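Local structure of GH26C (Muricauda sp. MAR_2010_75, 6Q78) at residues N72-V83 with P400-M411; I293-D301 with A313-A324. The protein probably hydrolyses internal beta-1,4-mannosidic linkages of mannans, as a family 26 glycoside hydrolase classed as a beta-mannanase. All blocks are in the same frame, centred on the assembly; numbering follows the deposited sequence.

Contact 1. Residues N72-V83 with P400-M411; sequences NLKLLSQNSFIV and PEVILADDLPEM
Met411 turns its thioether in among the side chains of Asn72, Leu73, Leu76 and Ile82. Bent at both chi2 (-67°) and chi3 (-65°), the chain swings its methyl back to the helix, where CE lies 3.6 Å from CD2 of Leu76, the two side chains crossing at about a right angle. CD1 of Ile82 meets the same methyl tip to tip and also packs against CD2 of Leu408. The amide of Asn72 pins the backbone here: ND2 donates to O of Met411 at 3.0 Å, from above the carbonyl plane, and also bonds Arg413 O.

Further along, 81-83 pairs in parallel with 402-403. Phe81 N donates to Glu401 O (2.9 Å), Ile403 N to Phe81 O, and Val83 N to Ile403 O (3.0 Å). On one face of the sheet Ile82 CG1 lies against Ile403 CG2, and CD1 of Ile403 reaches back to CB of Ser80 (3.7 Å) and to Leu76. On the other, the Phe81 ring meets Val402 CG2 obliquely through CE1 (3.8 Å), while CB of Glu401 touches CE2 of the ring; helix 351-361 adds Leu360 and Thr361 beside this ring. At the outer end one water donates to both Asn79 O and Glu401 OE2, and a second joins Ser80 OG to Pro400 O.

Strand 81-86 also pairs with 112-116 and 369-372, so the short parallel strand 402-403 is an addition near the C-terminus to the curled parallel sheet of a TIM barrel, the fold of family 26 glycoside hydrolases.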
loop_
_atom_site.group_PDB
_atom_site.type_symbol
_atom_site.label_atom_id
_atom_site.label_comp_id
_atom_site.label_asym_id
_atom_site.label_seq_id
_atom_site.Cartn_x
_atom_site.Cartn_y
_atom_site.Cartn_z
ATOM N N ASN A 72 13.061 7.553 7.563
ATOM C CA ASN A 72 13.089 6.454 8.526
ATOM C C ASN A 72 12.728 5.121 7.880
ATOM O O ASN A 72 13.235 4.083 8.317
ATOM C CB ASN A 72 12.167 6.758 9.718
ATOM C CG ASN A 72 12.821 7.681 10.709
ATOM O OD1 ASN A 72 13.910 7.382 11.176
ATOM N ND2 ASN A 72 12.193 8.815 11.010
ATOM N N LEU A 73 11.840 5.118 6.874
ATOM C CA LEU A 73 11.570 3.871 6.156
ATOM C C LEU A 73 12.801 3.406 5.408
ATOM O O LEU A 73 13.113 2.208 5.381
ATOM C CB LEU A 73 10.431 4.051 5.153
ATOM C CG LEU A 73 9.032 4.047 5.752
ATOM C CD1 LEU A 73 8.004 4.462 4.728
ATOM C CD2 LEU A 73 8.682 2.639 6.287
ATOM N N LYS A 74 13.479 4.338 4.744
ATOM C CA LYS A 74 14.674 3.982 3.991
ATOM C C LYS A 74 15.751 3.443 4.924
ATOM O O LYS A 74 16.409 2.441 4.613
ATOM C CB LYS A 74 15.157 5.211 3.224
ATOM C CG LYS A 74 16.386 5.014 2.344
ATOM C CD LYS A 74 16.116 4.092 1.171
ATOM C CE LYS A 74 17.301 4.180 0.217
ATOM N NZ LYS A 74 17.209 3.097 -0.795
ATOM N N LEU A 75 15.906 4.074 6.100
ATOM C CA LEU A 75 16.922 3.657 7.062
ATOM C C LEU A 75 16.608 2.270 7.614
ATOM O O LEU A 75 17.473 1.384 7.628
ATOM C CB LEU A 75 17.018 4.681 8.202
ATOM C CG LEU A 75 18.003 4.283 9.297
ATOM C CD1 LEU A 75 19.394 4.184 8.724
ATOM C CD2 LEU A 75 17.953 5.296 10.432
ATOM N N LEU A 76 15.367 2.055 8.058
ATOM C CA LEU A 76 15.088 0.764 8.685
ATOM C C LEU A 76 15.106 -0.370 7.658
ATOM O O LEU A 76 15.469 -1.509 8.005
ATOM C CB LEU A 76 13.804 0.802 9.504
ATOM C CG LEU A 76 12.501 0.769 8.754
ATOM C CD1 LEU A 76 12.097 -0.674 8.404
ATOM C CD2 LEU A 76 11.418 1.387 9.663
ATOM N N SER A 77 14.851 -0.058 6.385
ATOM C CA SER A 77 14.884 -1.094 5.347
ATOM C C SER A 77 16.267 -1.733 5.189
ATOM O O SER A 77 16.371 -2.813 4.591
ATOM C CB SER A 77 14.356 -0.554 3.995
ATOM O OG SER A 77 15.358 0.233 3.372
ATOM N N GLN A 78 17.351 -1.091 5.661
ATOM C CA GLN A 78 18.667 -1.718 5.520
ATOM C C GLN A 78 18.711 -3.090 6.178
ATOM O O GLN A 78 19.389 -4.002 5.681
ATOM C CB GLN A 78 19.772 -0.824 6.107
ATOM C CG GLN A 78 19.828 0.552 5.462
ATOM C CD GLN A 78 19.749 0.466 3.930
ATOM O OE1 GLN A 78 20.678 -0.017 3.291
ATOM N NE2 GLN A 78 18.627 0.910 3.343
ATOM N N ASN A 79 17.992 -3.270 7.284
ATOM C CA ASN A 79 18.031 -4.569 7.932
ATOM C C ASN A 79 16.720 -5.031 8.550
ATOM O O ASN A 79 16.729 -6.054 9.244
ATOM C CB ASN A 79 19.093 -4.579 9.034
ATOM C CG ASN A 79 18.847 -3.530 10.078
ATOM O OD1 ASN A 79 17.774 -2.940 10.154
ATOM N ND2 ASN A 79 19.862 -3.287 10.911
ATOM N N SER A 80 15.611 -4.326 8.366
ATOM C CA SER A 80 14.378 -4.681 9.052
ATOM C C SER A 80 13.223 -4.283 8.145
ATOM O O SER A 80 13.429 -3.666 7.089
ATOM C CB SER A 80 14.236 -3.888 10.364
ATOM O OG SER A 80 15.258 -4.217 11.307
ATOM N N PHE A 81 11.994 -4.620 8.567
ATOM C CA PHE A 81 10.819 -4.157 7.836
ATOM C C PHE A 81 9.583 -4.125 8.743
ATOM O O PHE A 81 9.414 -4.965 9.637
ATOM C CB PHE A 81 10.536 -5.002 6.570
ATOM C CG PHE A 81 10.439 -6.471 6.834
ATOM C CD1 PHE A 81 9.226 -7.037 7.210
ATOM C CD2 PHE A 81 11.540 -7.288 6.692
ATOM C CE1 PHE A 81 9.134 -8.395 7.493
ATOM C CE2 PHE A 81 11.461 -8.669 6.946
ATOM C CZ PHE A 81 10.251 -9.225 7.341
ATOM N N ILE A 82 8.716 -3.157 8.482
ATOM C CA ILE A 82 7.448 -3.075 9.213
ATOM C C ILE A 82 6.459 -4.045 8.600
ATOM O O ILE A 82 6.407 -4.191 7.374
ATOM C CB ILE A 82 6.926 -1.632 9.157
ATOM C CG1 ILE A 82 7.894 -0.715 9.915
ATOM C CG2 ILE A 82 5.526 -1.518 9.762
ATOM C CD1 ILE A 82 7.596 0.793 9.721
ATOM N N VAL A 83 5.669 -4.703 9.453
ATOM C CA VAL A 83 4.568 -5.556 9.017
ATOM C C VAL A 83 3.253 -4.891 9.377
ATOM O O VAL A 83 3.026 -4.537 10.536
ATOM C CB VAL A 83 4.675 -6.938 9.668
ATOM C CG1 VAL A 83 3.408 -7.762 9.452
ATOM C CG2 VAL A 83 5.909 -7.667 9.078
ATOM N N PRO A 400 14.035 -10.946 14.412
ATOM C CA PRO A 400 14.491 -9.577 14.699
ATOM C C PRO A 400 14.155 -8.593 13.588
ATOM O O PRO A 400 13.916 -7.416 13.876
ATOM C CB PRO A 400 16.005 -9.734 14.928
ATOM C CG PRO A 400 16.353 -11.066 14.374
ATOM C CD PRO A 400 15.132 -11.929 14.481
ATOM N N GLU A 401 14.106 -9.047 12.329
ATOM C CA GLU A 401 13.791 -8.155 11.216
ATOM C C GLU A 401 12.384 -7.571 11.312
ATOM O O GLU A 401 12.127 -6.511 10.736
ATOM C CB GLU A 401 13.918 -8.917 9.894
ATOM C CG GLU A 401 15.377 -9.284 9.465
ATOM C CD GLU A 401 16.067 -10.349 10.332
ATOM O OE1 GLU A 401 15.366 -11.155 10.970
ATOM O OE2 GLU A 401 17.335 -10.391 10.379
ATOM N N VAL A 402 11.448 -8.262 11.958
ATOM C CA VAL A 402 10.034 -7.854 11.896
ATOM C C VAL A 402 9.750 -6.746 12.906
ATOM O O VAL A 402 10.047 -6.884 14.103
ATOM C CB VAL A 402 9.099 -9.056 12.130
ATOM C CG1 VAL A 402 7.671 -8.595 12.397
ATOM C CG2 VAL A 402 9.140 -10.025 10.955
ATOM N N ILE A 403 9.114 -5.672 12.438
ATOM C CA ILE A 403 8.715 -4.537 13.287
ATOM C C ILE A 403 7.189 -4.459 13.319
ATOM O O ILE A 403 6.557 -4.213 12.286
ATOM C CB ILE A 403 9.323 -3.222 12.760
ATOM C CG1 ILE A 403 10.850 -3.334 12.754
ATOM C CG2 ILE A 403 8.875 -1.988 13.539
ATOM C CD1 ILE A 403 11.520 -2.136 12.118
ATOM N N LEU A 404 6.596 -4.637 14.511
ATOM C CA LEU A 404 5.183 -4.373 14.785
ATOM C C LEU A 404 5.077 -3.068 15.584
ATOM O O LEU A 404 6.082 -2.413 15.847
ATOM C CB LEU A 404 4.561 -5.549 15.539
ATOM C CG LEU A 404 4.572 -6.894 14.807
ATOM C CD1 LEU A 404 3.978 -8.015 15.675
ATOM C CD2 LEU A 404 3.826 -6.811 13.482
ATOM N N ALA A 405 3.862 -2.709 16.019
ATOM C CA ALA A 405 3.698 -1.440 16.727
ATOM C C ALA A 405 4.616 -1.335 17.938
ATOM O O ALA A 405 5.221 -0.290 18.170
ATOM C CB ALA A 405 2.242 -1.230 17.167
ATOM N N ASP A 406 4.768 -2.413 18.703
ATOM C CA ASP A 406 5.512 -2.291 19.953
ATOM C C ASP A 406 6.961 -1.924 19.709
ATOM O O ASP A 406 7.541 -1.181 20.517
ATOM C CB ASP A 406 5.339 -3.531 20.826
ATOM C CG ASP A 406 3.976 -3.572 21.527
ATOM O OD1 ASP A 406 3.222 -2.580 21.472
ATOM O OD2 ASP A 406 3.627 -4.618 22.123
ATOM N N ASP A 407 7.545 -2.345 18.581
ATOM C CA ASP A 407 8.945 -2.007 18.342
ATOM C C ASP A 407 9.150 -0.963 17.246
ATOM O O ASP A 407 10.265 -0.805 16.730
ATOM C CB ASP A 407 9.841 -3.241 18.196
ATOM C CG ASP A 407 9.350 -4.224 17.176
ATOM O OD1 ASP A 407 8.125 -4.349 16.998
ATOM O OD2 ASP A 407 10.216 -4.947 16.620
ATOM N N LEU A 408 8.117 -0.181 16.937
ATOM C CA LEU A 408 8.297 0.854 15.933
ATOM C C LEU A 408 9.303 1.900 16.411
ATOM O O LEU A 408 9.219 2.361 17.558
ATOM C CB LEU A 408 6.980 1.578 15.690
ATOM C CG LEU A 408 5.983 0.947 14.731
ATOM C CD1 LEU A 408 4.617 1.600 14.961
ATOM C CD2 LEU A 408 6.443 1.076 13.254
ATOM N N PRO A 409 10.224 2.338 15.544
ATOM C CA PRO A 409 10.954 3.589 15.790
ATOM C C PRO A 409 9.990 4.765 15.810
ATOM O O PRO A 409 8.822 4.648 15.426
ATOM C CB PRO A 409 11.846 3.722 14.548
ATOM C CG PRO A 409 11.821 2.407 13.869
ATOM C CD PRO A 409 10.512 1.788 14.208
ATOM N N GLU A 410 10.507 5.923 16.188
ATOM C CA GLU A 410 9.794 7.193 15.997
ATOM C C GLU A 410 9.932 7.564 14.522
ATOM O O GLU A 410 10.906 8.194 14.093
ATOM C CB GLU A 410 10.342 8.268 16.930
ATOM C CG GLU A 410 10.126 7.922 18.407
ATOM C CD GLU A 410 10.673 8.972 19.347
ATOM O OE1 GLU A 410 10.377 10.167 19.154
ATOM O OE2 GLU A 410 11.402 8.599 20.288
ATOM N N MET A 411 8.934 7.182 13.729
ATOM C CA MET A 411 9.042 7.315 12.285
ATOM C C MET A 411 8.886 8.740 11.807
ATOM O O MET A 411 9.222 9.033 10.649
ATOM C CB MET A 411 7.967 6.445 11.612
ATOM C CG MET A 411 8.101 4.945 11.942
ATOM S SD MET A 411 9.570 4.166 11.262
ATOM C CE MET A 411 9.253 4.314 9.504
HETATM O O HOH W 1 18.690 -8.147 9.389
HETATM O O HOH W 2 14.699 -4.915 13.934
#

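Contact 2. Residues I293-D301 with A313-A324; sequences IMGMDNYGD and ANQKLKIVSDLA
This is a buried strand-to-helix packing inside a beta-alpha-beta unit of the TIM barrel: strand 293-298 runs antiparallel to the helical segment 313-324 (172°), with their axes 8.3 Å apart at closest. Two methionines and an asparagine on alternate strand residues face the helix. Met294, extended beyond CG, lays its sulfur along the last turn of the segment, SD standing 3.8 Å from Leu323 CB, with the two side chains crossing at about a right angle. Val320 fits between the methionines, its CG1 against CB of Met294 and its CG2 4.1 Å from SD of Met296. With CG of Met296 set between its own backbone N and carbonyl carbon (chi1 66°), the thioether projects onto the helix and the bend at chi3 carries CE to CB of Lys316 (3.9 Å).

Toward the C-terminal end of the strand segment the chemistry becomes polar. Lys316, stretched straight from CG, brings NZ to OD2 of Asp301 at 2.8 Å, a salt bridge made on the syn lone pair. Asn298 ND2 reaches that same oxygen from the anti side (2.8 Å), while Asn298 OD1 takes the Asp301 backbone N at 3.0 Å in an Asx motif. The carboxylate is thus gripped twice through OD2, and OD1 has Arg312 as a second charge partner. An alanine in place of Asp301 would probably leave the Lys316 ammonium and Arg312 without their shared counter-charge and deprive Asn298 ND2 of an acceptor. A water ties Asn298 ND2 to Ala313 O.

Around this layer, Tyr281 of helix 278-281 touches Met294, Val320 and Leu323, Leu333 of strand 330-336 meets Met296 and Asn298, and helix 351-361 covers Ala313 and Leu317.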
loop_
_atom_site.group_PDB
_atom_site.type_symbol
_atom_site.label_atom_id
_atom_site.label_comp_id
_atom_site.label_asym_id
_atom_site.label_seq_id
_atom_site.Cartn_x
_atom_site.Cartn_y
_atom_site.Cartn_z
ATOM N N ILE A 293 8.110 5.197 -3.424
ATOM C CA ILE A 293 8.149 3.807 -2.980
ATOM C C ILE A 293 7.969 2.914 -4.200
ATOM O O ILE A 293 6.994 3.067 -4.943
ATOM C CB ILE A 293 7.087 3.523 -1.909
ATOM C CG1 ILE A 293 7.485 4.270 -0.621
ATOM C CG2 ILE A 293 6.965 1.986 -1.703
ATOM C CD1 ILE A 293 6.337 4.802 0.227
ATOM N N MET A 294 8.915 2.018 -4.410
ATOM C CA MET A 294 8.829 1.000 -5.455
ATOM C C MET A 294 8.298 -0.254 -4.792
ATOM O O MET A 294 8.980 -0.865 -3.955
ATOM C CB MET A 294 10.207 0.730 -6.062
ATOM C CG MET A 294 10.623 1.801 -7.021
ATOM S SD MET A 294 12.315 1.560 -7.556
ATOM C CE MET A 294 12.176 2.367 -9.167
ATOM N N GLY A 295 7.078 -0.636 -5.154
ATOM C CA GLY A 295 6.441 -1.793 -4.569
ATOM C C GLY A 295 6.101 -2.869 -5.594
ATOM O O GLY A 295 6.328 -2.738 -6.803
ATOM N N MET A 296 5.597 -3.975 -5.064
ATOM C CA MET A 296 4.923 -4.990 -5.866
ATOM C C MET A 296 3.955 -5.721 -4.948
ATOM O O MET A 296 4.162 -5.781 -3.728
ATOM C CB MET A 296 5.890 -6.005 -6.497
ATOM C CG MET A 296 6.569 -6.865 -5.424
ATOM S SD MET A 296 7.616 -8.153 -6.144
ATOM C CE MET A 296 6.393 -9.106 -7.112
ATOM N N ASP A 297 2.893 -6.249 -5.545
ATOM C CA ASP A 297 1.964 -7.140 -4.864
ATOM C C ASP A 297 2.264 -8.577 -5.283
ATOM O O ASP A 297 2.557 -8.857 -6.453
ATOM C CB ASP A 297 0.514 -6.793 -5.200
ATOM C CG ASP A 297 0.128 -5.408 -4.705
ATOM O OD1 ASP A 297 0.944 -4.815 -3.985
ATOM O OD2 ASP A 297 -0.990 -4.955 -4.999
ATOM N N ASN A 298 2.205 -9.503 -4.328
ATOM C CA ASN A 298 2.456 -10.898 -4.692
ATOM C C ASN A 298 1.665 -11.841 -3.796
ATOM O O ASN A 298 2.074 -12.110 -2.654
ATOM C CB ASN A 298 3.938 -11.213 -4.651
ATOM C CG ASN A 298 4.292 -12.456 -5.468
ATOM O OD1 ASN A 298 3.402 -13.230 -5.842
ATOM N ND2 ASN A 298 5.600 -12.645 -5.770
ATOM N N TYR A 299 0.577 -12.380 -4.340
ATOM C CA TYR A 299 -0.088 -13.542 -3.764
ATOM C C TYR A 299 0.209 -14.807 -4.560
ATOM O O TYR A 299 0.343 -15.883 -3.971
ATOM C CB TYR A 299 -1.610 -13.345 -3.794
ATOM C CG TYR A 299 -2.084 -12.097 -3.053
ATOM C CD1 TYR A 299 -2.133 -10.850 -3.690
ATOM C CD2 TYR A 299 -2.421 -12.166 -1.699
ATOM C CE1 TYR A 299 -2.601 -9.719 -2.997
ATOM C CE2 TYR A 299 -2.822 -11.056 -1.009
ATOM C CZ TYR A 299 -2.929 -9.849 -1.670
ATOM O OH TYR A 299 -3.366 -8.727 -0.960
ATOM N N GLY A 300 0.348 -14.689 -5.878
ATOM C CA GLY A 300 0.410 -15.880 -6.715
ATOM C C GLY A 300 1.598 -16.783 -6.428
ATOM O O GLY A 300 1.464 -18.013 -6.453
ATOM N N ASP A 301 2.775 -16.192 -6.135
ATOM C CA ASP A 301 3.930 -17.053 -5.908
ATOM C C ASP A 301 3.878 -17.755 -4.563
ATOM O O ASP A 301 4.630 -18.721 -4.362
ATOM C CB ASP A 301 5.225 -16.271 -6.079
ATOM C CG ASP A 301 5.438 -15.817 -7.514
ATOM O OD1 ASP A 301 5.074 -16.575 -8.447
ATOM O OD2 ASP A 301 5.962 -14.694 -7.701
ATOM N N ALA A 313 9.235 -15.429 -5.800
ATOM C CA ALA A 313 8.887 -14.240 -5.021
ATOM C C ALA A 313 10.133 -13.494 -4.563
ATOM O O ALA A 313 10.187 -12.261 -4.613
ATOM C CB ALA A 313 8.021 -14.622 -3.816
ATOM N N ASN A 314 11.153 -14.224 -4.114
ATOM C CA ASN A 314 12.383 -13.565 -3.693
ATOM C C ASN A 314 13.097 -12.892 -4.863
ATOM O O ASN A 314 13.619 -11.770 -4.719
ATOM C CB ASN A 314 13.296 -14.593 -3.033
ATOM C CG ASN A 314 14.610 -14.004 -2.567
ATOM O OD1 ASN A 314 15.669 -14.337 -3.110
ATOM N ND2 ASN A 314 14.552 -13.127 -1.556
ATOM N N GLN A 315 13.158 -13.560 -6.009
ATOM C CA GLN A 315 13.821 -12.981 -7.177
ATOM C C GLN A 315 13.129 -11.698 -7.624
ATOM O O GLN A 315 13.790 -10.723 -8.014
ATOM C CB GLN A 315 13.854 -13.997 -8.327
ATOM C CG GLN A 315 14.831 -15.134 -8.047
ATOM C CD GLN A 315 14.678 -16.311 -8.974
ATOM O OE1 GLN A 315 13.762 -16.363 -9.783
ATOM N NE2 GLN A 315 15.586 -17.271 -8.856
ATOM N N LYS A 316 11.793 -11.689 -7.622
ATOM C CA LYS A 316 11.107 -10.490 -8.057
ATOM C C LYS A 316 11.293 -9.371 -7.036
ATOM O O LYS A 316 11.547 -8.216 -7.411
ATOM C CB LYS A 316 9.640 -10.823 -8.304
ATOM C CG LYS A 316 9.419 -11.786 -9.484
ATOM C CD LYS A 316 7.980 -12.310 -9.446
ATOM C CE LYS A 316 7.761 -13.408 -10.493
ATOM N NZ LYS A 316 6.310 -13.842 -10.385
ATOM N N LEU A 317 11.216 -9.692 -5.736
ATOM C CA LEU A 317 11.421 -8.652 -4.728
ATOM C C LEU A 317 12.845 -8.112 -4.767
ATOM O O LEU A 317 13.059 -6.927 -4.440
ATOM C CB LEU A 317 11.023 -9.157 -3.334
ATOM C CG LEU A 317 10.761 -8.083 -2.260
ATOM C CD1 LEU A 317 9.714 -7.082 -2.721
ATOM C CD2 LEU A 317 10.325 -8.740 -0.955
ATOM N N LYS A 318 13.831 -8.965 -5.139
ATOM C CA LYS A 318 15.212 -8.504 -5.226
ATOM C C LYS A 318 15.374 -7.494 -6.346
ATOM O O LYS A 318 16.166 -6.540 -6.231
ATOM C CB LYS A 318 16.164 -9.692 -5.404
ATOM C CG LYS A 318 17.642 -9.284 -5.487
ATOM C CD LYS A 318 18.133 -8.713 -4.148
ATOM C CE LYS A 318 19.670 -8.517 -4.188
ATOM N NZ LYS A 318 20.154 -7.742 -3.006
ATOM N N ILE A 319 14.641 -7.691 -7.451
ATOM C CA ILE A 319 14.643 -6.698 -8.521
ATOM C C ILE A 319 14.164 -5.355 -7.985
ATOM O O ILE A 319 14.760 -4.310 -8.263
ATOM C CB ILE A 319 13.737 -7.161 -9.673
ATOM C CG1 ILE A 319 14.385 -8.323 -10.451
ATOM C CG2 ILE A 319 13.409 -6.009 -10.578
ATOM C CD1 ILE A 319 13.388 -8.982 -11.415
ATOM N N VAL A 320 13.006 -5.351 -7.314
ATOM C CA VAL A 320 12.494 -4.119 -6.721
ATOM C C VAL A 320 13.516 -3.533 -5.761
ATOM O O VAL A 320 13.776 -2.322 -5.765
ATOM C CB VAL A 320 11.145 -4.380 -6.024
ATOM C CG1 VAL A 320 10.546 -3.089 -5.381
ATOM C CG2 VAL A 320 10.143 -5.013 -7.029
ATOM N N SER A 321 14.054 -4.376 -4.878
ATOM C CA SER A 321 15.005 -3.896 -3.873
ATOM C C SER A 321 16.265 -3.320 -4.528
ATOM O O SER A 321 16.778 -2.276 -4.094
ATOM C CB SER A 321 15.338 -5.046 -2.922
ATOM O OG SER A 321 16.387 -4.725 -2.025
ATOM N N ASP A 322 16.764 -3.970 -5.583
ATOM C CA ASP A 322 17.940 -3.444 -6.282
ATOM C C ASP A 322 17.651 -2.088 -6.917
ATOM O O ASP A 322 18.495 -1.178 -6.871
ATOM C CB ASP A 322 18.415 -4.401 -7.382
ATOM C CG ASP A 322 19.170 -5.603 -6.854
ATOM O OD1 ASP A 322 19.612 -5.582 -5.676
ATOM O OD2 ASP A 322 19.361 -6.564 -7.655
ATOM N N LEU A 323 16.482 -1.943 -7.549
ATOM C CA LEU A 323 16.162 -0.666 -8.173
ATOM C C LEU A 323 15.983 0.428 -7.133
ATOM O O LEU A 323 16.396 1.575 -7.349
ATOM C CB LEU A 323 14.888 -0.794 -8.994
ATOM C CG LEU A 323 15.036 -1.517 -10.315
ATOM C CD1 LEU A 323 13.611 -1.735 -10.861
ATOM C CD2 LEU A 323 15.894 -0.704 -11.289
ATOM N N ALA A 324 15.357 0.099 -5.995
ATOM C CA ALA A 324 15.225 1.088 -4.926
ATOM C C ALA A 324 16.586 1.521 -4.381
ATOM O O ALA A 324 16.797 2.697 -4.060
ATOM C CB ALA A 324 14.345 0.511 -3.814
HETATM O O HOH W 3 7.660 -10.956 -4.572
HETATM O O HOH W 4 5.295 -16.196 -11.726
#

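Both contacts reach the same curled parallel sheet, their centres about 18 Å apart, and contact 2 is nested within the long chain loop that contact 1 closes. Contact 2 is wholly buried and joins a barrel strand to the helix that follows it closely in sequence; contact 1 is only partly buried and brings together parts more than 300 residues apart. Backbone strand pairing dominates the polar bonding of contact 1, beside a hydrophobic cluster and waters at its more exposed edge, whereas contact 2 relies on side-chain packing and an internal charge network. They meet where Lys74 approaches the carbonyl of Ala324 in a weak hydrogen bond.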